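Local structure of peptidoglycan-binding domain 1 (Burkholderia, 5NM7) at residues L87-E101 and L228-N241. The protein is a modular phage endolysin that probably binds bacterial peptidoglycan through one domain and cleaves it with a lysozyme-like N-acetylmuramidase domain. Residues are numbered along the deposited sequence; the frame is centred on the assembly and turned at random.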
loop_
_atom_site.group_PDB
_atom_site.type_symbol
_atom_site.label_atom_id
_atom_site.label_comp_id
_atom_site.label_asym_id
_atom_site.label_seq_id
_atom_site.Cartn_x
_atom_site.Cartn_y
_atom_site.Cartn_z
ATOM N N LEU A 87 -15.067 6.612 2.398
ATOM C CA LEU A 87 -15.530 5.941 1.191
ATOM C C LEU A 87 -16.961 5.440 1.266
ATOM O O LEU A 87 -17.532 5.121 0.223
ATOM C CB LEU A 87 -14.608 4.749 0.868
ATOM C CG LEU A 87 -13.168 5.117 0.502
ATOM C CD1 LEU A 87 -12.295 3.897 0.610
ATOM C CD2 LEU A 87 -13.099 5.669 -0.886
ATOM N N GLN A 88 -17.513 5.354 2.480
ATOM C CA GLN A 88 -18.788 4.670 2.740
ATOM C C GLN A 88 -18.724 3.234 2.217
ATOM O O GLN A 88 -19.586 2.756 1.473
ATOM C CB GLN A 88 -19.985 5.462 2.158
ATOM C CG GLN A 88 -20.155 6.831 2.784
ATOM C CD GLN A 88 -20.649 6.753 4.209
ATOM O OE1 GLN A 88 -21.734 6.206 4.471
ATOM N NE2 GLN A 88 -19.801 7.174 5.158
ATOM N N VAL A 89 -17.633 2.565 2.587
ATOM C CA VAL A 89 -17.361 1.186 2.212
ATOM C C VAL A 89 -17.237 0.420 3.531
ATOM O O VAL A 89 -16.769 0.945 4.538
ATOM C CB VAL A 89 -16.072 1.126 1.353
ATOM C CG1 VAL A 89 -15.557 -0.301 1.184
ATOM C CG2 VAL A 89 -16.283 1.767 -0.021
ATOM N N ASP A 90 -17.700 -0.826 3.516
ATOM C CA ASP A 90 -17.635 -1.714 4.647
ATOM C C ASP A 90 -16.146 -1.810 5.079
ATOM O O ASP A 90 -15.249 -1.883 4.242
ATOM C CB ASP A 90 -18.262 -3.077 4.250
ATOM C CG ASP A 90 -19.835 -3.041 4.161
ATOM O OD1 ASP A 90 -20.504 -2.116 4.686
ATOM O OD2 ASP A 90 -20.407 -3.978 3.572
ATOM N N LEU A 91 -15.901 -1.728 6.371
ATOM C CA LEU A 91 -14.528 -1.732 6.899
ATOM C C LEU A 91 -13.766 -2.971 6.422
ATOM O O LEU A 91 -12.590 -2.868 6.025
ATOM C CB LEU A 91 -14.516 -1.669 8.425
ATOM C CG LEU A 91 -13.127 -1.834 9.071
ATOM C CD1 LEU A 91 -12.170 -0.732 8.618
ATOM C CD2 LEU A 91 -13.231 -1.876 10.587
ATOM N N ALA A 92 -14.444 -4.124 6.405
ATOM C CA ALA A 92 -13.823 -5.358 5.930
ATOM C C ALA A 92 -13.335 -5.227 4.491
ATOM O O ALA A 92 -12.315 -5.806 4.111
ATOM C CB ALA A 92 -14.780 -6.532 6.056
ATOM N N ALA A 93 -14.081 -4.483 3.657
ATOM C CA ALA A 93 -13.648 -4.252 2.294
ATOM C C ALA A 93 -12.403 -3.382 2.212
ATOM O O ALA A 93 -11.511 -3.629 1.379
ATOM C CB ALA A 93 -14.777 -3.652 1.432
ATOM N N VAL A 94 -12.332 -2.380 3.073
ATOM C CA VAL A 94 -11.144 -1.504 3.162
ATOM C C VAL A 94 -9.937 -2.272 3.669
ATOM O O VAL A 94 -8.860 -2.147 3.116
ATOM C CB VAL A 94 -11.404 -0.268 4.036
ATOM C CG1 VAL A 94 -10.128 0.519 4.276
ATOM C CG2 VAL A 94 -12.440 0.626 3.353
ATOM N N ARG A 95 -10.144 -3.096 4.682
ATOM C CA ARG A 95 -9.085 -3.975 5.145
ATOM C C ARG A 95 -8.591 -4.918 4.072
ATOM O O ARG A 95 -7.378 -5.100 3.905
ATOM C CB ARG A 95 -9.557 -4.798 6.333
ATOM C CG ARG A 95 -9.819 -3.995 7.582
ATOM C CD ARG A 95 -10.021 -5.000 8.717
ATOM N NE ARG A 95 -10.267 -4.381 10.009
ATOM C CZ ARG A 95 -9.350 -3.790 10.791
ATOM N NH1 ARG A 95 -8.063 -3.683 10.426
ATOM N NH2 ARG A 95 -9.729 -3.296 11.963
ATOM N N ALA A 96 -9.512 -5.500 3.284
ATOM C CA ALA A 96 -9.131 -6.335 2.152
ATOM C C ALA A 96 -8.351 -5.602 1.090
ATOM O O ALA A 96 -7.359 -6.061 0.625
ATOM C CB ALA A 96 -10.366 -6.977 1.534
ATOM N N VAL A 97 -8.792 -4.400 0.712
ATOM C CA VAL A 97 -8.049 -3.581 -0.249
ATOM C C VAL A 97 -6.672 -3.215 0.244
ATOM O O VAL A 97 -5.695 -3.272 -0.499
ATOM C CB VAL A 97 -8.806 -2.302 -0.604
ATOM C CG1 VAL A 97 -7.942 -1.371 -1.447
ATOM C CG2 VAL A 97 -10.007 -2.691 -1.424
ATOM N N ASN A 98 -6.599 -2.811 1.491
ATOM C CA ASN A 98 -5.312 -2.481 2.089
ATOM C C ASN A 98 -4.372 -3.670 2.076
ATOM O O ASN A 98 -3.211 -3.551 1.693
ATOM C CB ASN A 98 -5.495 -1.984 3.496
ATOM C CG ASN A 98 -4.212 -1.452 4.073
ATOM O OD1 ASN A 98 -3.601 -0.534 3.521
ATOM N ND2 ASN A 98 -3.777 -2.039 5.170
ATOM N N GLU A 99 -4.865 -4.833 2.474
ATOM C CA GLU A 99 -4.027 -6.035 2.448
ATOM C C GLU A 99 -3.512 -6.405 1.078
ATOM O O GLU A 99 -2.333 -6.754 0.911
ATOM C CB GLU A 99 -4.792 -7.228 3.066
ATOM C CG GLU A 99 -3.970 -8.516 3.151
ATOM C CD GLU A 99 -4.718 -9.670 3.795
ATOM O OE1 GLU A 99 -5.535 -9.442 4.676
ATOM O OE2 GLU A 99 -4.476 -10.800 3.359
ATOM N N VAL A 100 -4.385 -6.363 0.083
ATOM C CA VAL A 100 -4.041 -6.855 -1.227
ATOM C C VAL A 100 -3.336 -5.809 -2.079
ATOM O O VAL A 100 -2.393 -6.140 -2.822
ATOM C CB VAL A 100 -5.301 -7.375 -1.930
ATOM C CG1 VAL A 100 -4.970 -7.788 -3.341
ATOM C CG2 VAL A 100 -5.880 -8.530 -1.113
ATOM N N GLU A 101 -3.796 -4.559 -2.004
ATOM C CA GLU A 101 -3.366 -3.524 -2.942
ATOM C C GLU A 101 -2.226 -2.660 -2.437
ATOM O O GLU A 101 -1.526 -2.086 -3.244
ATOM C CB GLU A 101 -4.507 -2.610 -3.314
ATOM C CG GLU A 101 -5.647 -3.336 -3.989
ATOM C CD GLU A 101 -5.335 -3.772 -5.404
ATOM O OE1 GLU A 101 -4.203 -3.616 -5.892
ATOM O OE2 GLU A 101 -6.281 -4.288 -6.093
ATOM N N LEU A 228 -16.159 -1.011 -5.571
ATOM C CA LEU A 228 -15.665 -1.281 -4.263
ATOM C C LEU A 228 -16.775 -1.390 -3.230
ATOM O O LEU A 228 -16.835 -2.333 -2.444
ATOM C CB LEU A 228 -14.646 -0.204 -3.859
ATOM C CG LEU A 228 -14.016 -0.413 -2.489
ATOM C CD1 LEU A 228 -13.359 -1.771 -2.380
ATOM C CD2 LEU A 228 -13.025 0.698 -2.268
ATOM N N ARG A 229 -17.709 -0.445 -3.266
ATOM C CA ARG A 229 -18.801 -0.439 -2.319
ATOM C C ARG A 229 -19.611 -1.707 -2.411
ATOM O O ARG A 229 -20.058 -2.195 -1.383
ATOM C CB ARG A 229 -19.716 0.758 -2.550
ATOM C CG ARG A 229 -19.104 2.042 -2.037
ATOM C CD ARG A 229 -20.038 3.192 -2.343
ATOM N NE ARG A 229 -19.594 4.431 -1.729
ATOM C CZ ARG A 229 -20.060 5.624 -2.064
ATOM N NH1 ARG A 229 -20.994 5.746 -3.016
ATOM N NH2 ARG A 229 -19.610 6.698 -1.452
ATOM N N SER A 230 -19.795 -2.202 -3.634
ATOM C CA SER A 230 -20.677 -3.345 -3.909
ATOM C C SER A 230 -19.865 -4.678 -3.910
ATOM O O SER A 230 -20.393 -5.734 -4.255
ATOM C CB SER A 230 -21.480 -3.056 -5.189
ATOM O OG SER A 230 -20.700 -3.168 -6.386
ATOM N N LYS A 231 -18.591 -4.596 -3.504
ATOM C CA LYS A 231 -17.686 -5.737 -3.411
ATOM C C LYS A 231 -17.585 -6.508 -4.707
ATOM O O LYS A 231 -17.595 -7.755 -4.726
ATOM C CB LYS A 231 -18.074 -6.643 -2.245
ATOM C CG LYS A 231 -18.121 -5.965 -0.890
ATOM C CD LYS A 231 -19.564 -5.623 -0.511
ATOM C CE LYS A 231 -19.832 -5.837 0.955
ATOM N NZ LYS A 231 -21.250 -5.512 1.287
ATOM N N LYS A 232 -17.562 -5.791 -5.817
ATOM C CA LYS A 232 -17.416 -6.396 -7.136
ATOM C C LYS A 232 -15.912 -6.471 -7.373
ATOM O O LYS A 232 -15.296 -5.604 -8.009
ATOM C CB LYS A 232 -18.104 -5.595 -8.215
ATOM C CG LYS A 232 -19.613 -5.546 -8.100
ATOM C CD LYS A 232 -20.125 -4.851 -9.362
ATOM C CE LYS A 232 -21.567 -4.461 -9.366
ATOM N NZ LYS A 232 -22.298 -4.900 -8.183
ATOM N N TRP A 233 -15.312 -7.530 -6.860
ATOM C CA TRP A 233 -13.829 -7.550 -6.750
ATOM C C TRP A 233 -13.119 -7.646 -8.057
ATOM O O TRP A 233 -12.115 -6.967 -8.268
ATOM C CB TRP A 233 -13.401 -8.671 -5.838
ATOM C CG TRP A 233 -13.938 -8.517 -4.481
ATOM C CD1 TRP A 233 -14.796 -9.369 -3.863
ATOM C CD2 TRP A 233 -13.694 -7.454 -3.554
ATOM N NE1 TRP A 233 -15.084 -8.920 -2.616
ATOM C CE2 TRP A 233 -14.439 -7.741 -2.391
ATOM C CE3 TRP A 233 -12.942 -6.297 -3.596
ATOM C CZ2 TRP A 233 -14.451 -6.911 -1.278
ATOM C CZ3 TRP A 233 -12.958 -5.459 -2.480
ATOM C CH2 TRP A 233 -13.686 -5.793 -1.329
ATOM N N ALA A 234 -13.676 -8.420 -8.996
ATOM C CA ALA A 234 -13.031 -8.538 -10.297
ATOM C C ALA A 234 -13.119 -7.223 -11.033
ATOM O O ALA A 234 -12.164 -6.798 -11.674
ATOM C CB ALA A 234 -13.655 -9.672 -11.115
ATOM N N LYS A 235 -14.288 -6.576 -10.955
ATOM C CA LYS A 235 -14.454 -5.276 -11.599
ATOM C C LYS A 235 -13.532 -4.210 -10.958
ATOM O O LYS A 235 -12.854 -3.505 -11.672
ATOM C CB LYS A 235 -15.912 -4.832 -11.513
ATOM C CG LYS A 235 -16.190 -3.479 -12.101
ATOM C CD LYS A 235 -15.666 -3.376 -13.511
ATOM N N PHE A 236 -13.490 -4.177 -9.644
ATOM C CA PHE A 236 -12.604 -3.238 -8.960
ATOM C C PHE A 236 -11.157 -3.505 -9.382
ATOM O O PHE A 236 -10.426 -2.571 -9.716
ATOM C CB PHE A 236 -12.699 -3.319 -7.467
ATOM C CG PHE A 236 -11.697 -2.438 -6.775
ATOM C CD1 PHE A 236 -10.492 -2.975 -6.347
ATOM C CD2 PHE A 236 -11.946 -1.095 -6.588
ATOM C CE1 PHE A 236 -9.542 -2.148 -5.776
ATOM C CE2 PHE A 236 -11.012 -0.270 -5.977
ATOM C CZ PHE A 236 -9.810 -0.812 -5.565
ATOM N N ALA A 237 -10.748 -4.769 -9.371
ATOM C CA ALA A 237 -9.385 -5.102 -9.708
ATOM C C ALA A 237 -9.077 -4.731 -11.150
ATOM O O ALA A 237 -8.023 -4.198 -11.454
ATOM C CB ALA A 237 -9.100 -6.567 -9.427
ATOM N N GLU A 238 -10.010 -4.983 -12.073
ATOM C CA GLU A 238 -9.775 -4.607 -13.469
ATOM C C GLU A 238 -9.586 -3.088 -13.623
ATOM O O GLU A 238 -8.682 -2.626 -14.350
ATOM C CB GLU A 238 -10.959 -5.060 -14.333
ATOM C CG GLU A 238 -10.800 -4.669 -15.795
ATOM C CD GLU A 238 -11.893 -5.236 -16.683
ATOM O OE1 GLU A 238 -13.053 -5.411 -16.212
ATOM O OE2 GLU A 238 -11.566 -5.463 -17.875
ATOM N N LEU A 239 -10.421 -2.328 -12.908
ATOM C CA LEU A 239 -10.366 -0.867 -12.990
ATOM C C LEU A 239 -9.112 -0.329 -12.309
ATOM O O LEU A 239 -8.511 0.633 -12.806
ATOM C CB LEU A 239 -11.582 -0.222 -12.349
ATOM C CG LEU A 239 -12.913 -0.542 -13.058
ATOM C CD1 LEU A 239 -14.062 -0.061 -12.193
ATOM C CD2 LEU A 239 -12.908 0.075 -14.449
ATOM N N TYR A 240 -8.756 -0.921 -11.175
ATOM C CA TYR A 240 -7.657 -0.427 -10.355
ATOM C C TYR A 240 -6.301 -0.946 -10.809
ATOM O O TYR A 240 -5.360 -0.158 -10.972
ATOM C CB TYR A 240 -7.913 -0.771 -8.898
ATOM C CG TYR A 240 -6.897 -0.167 -7.995
ATOM C CD1 TYR A 240 -5.814 -0.915 -7.527
ATOM C CD2 TYR A 240 -6.972 1.151 -7.657
ATOM C CE1 TYR A 240 -4.860 -0.372 -6.683
ATOM C CE2 TYR A 240 -6.018 1.719 -6.812
ATOM C CZ TYR A 240 -4.973 0.947 -6.339
ATOM O OH TYR A 240 -4.018 1.494 -5.522
ATOM N N ASN A 241 -6.193 -2.265 -10.989
ATOM C CA ASN A 241 -4.936 -2.923 -11.379
ATOM C C ASN A 241 -4.725 -2.989 -12.887
ATOM O O ASN A 241 -3.584 -3.092 -13.323
ATOM C CB ASN A 241 -4.826 -4.319 -10.774
ATOM C CG ASN A 241 -4.771 -4.275 -9.265
ATOM O OD1 ASN A 241 -3.711 -3.929 -8.687
ATOM N ND2 ASN A 241 -5.837 -4.604 -8.624
HETATM O O HOH W 1 -19.501 -1.443 1.329
HETATM O O HOH W 2 -1.956 -0.069 -5.088
#
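Helices 91-101 and 233-241 cross at -45° with their axes 13.1 Å apart at closest approach; the backbones come nearest where V89, in the turn before helix 91-101, meets R229, the last residue of helix 222-229. There the R229 side chain crosses V89 at a slant, its CG 3.5 Å from V89 CG2, and runs on extended to turn its guanidinium edge to the carbonyl of L87. Two nitrogens grip this one oxygen, NE at 2.9 Å and NH2 at 3.1 Å from L87 O. The oxygen lies in the guanidinium plane, at the end of a helix closed by a Schellman motif at Q88. A salt bridge from K231 NZ to D90 OD2 and a water joining D90 N to R229 O tie the turn before helix 91-101 to the end of helix 222-229 and the turn after it.

Deeper in, L228 sits between V89 and V97, its CG against V89 and its CD1 3.6 Å from V97 CG2. The W233 ring presents its edge to A93, with CH2 3.7 Å from A93 CB. At the far end the bent E101 side chain (chi2 -72°) reaches N241, whose ND2 donates to the syn lone pair of E101 OE2 at 2.6 Å. Carboxylate and amide are nearly coplanar, and the edge of Y240 flanks E101 OE1. A second water bridges Y240 OH and E101 O.

The contact joins helix 91-101 to helices 222-229 and 233-241 within the lysozyme-like N-acetylmuramidase region, where helix 207-219 packs on L87 and V97, helix 77-87 on V94, and helix 250-265 on W233 and N241.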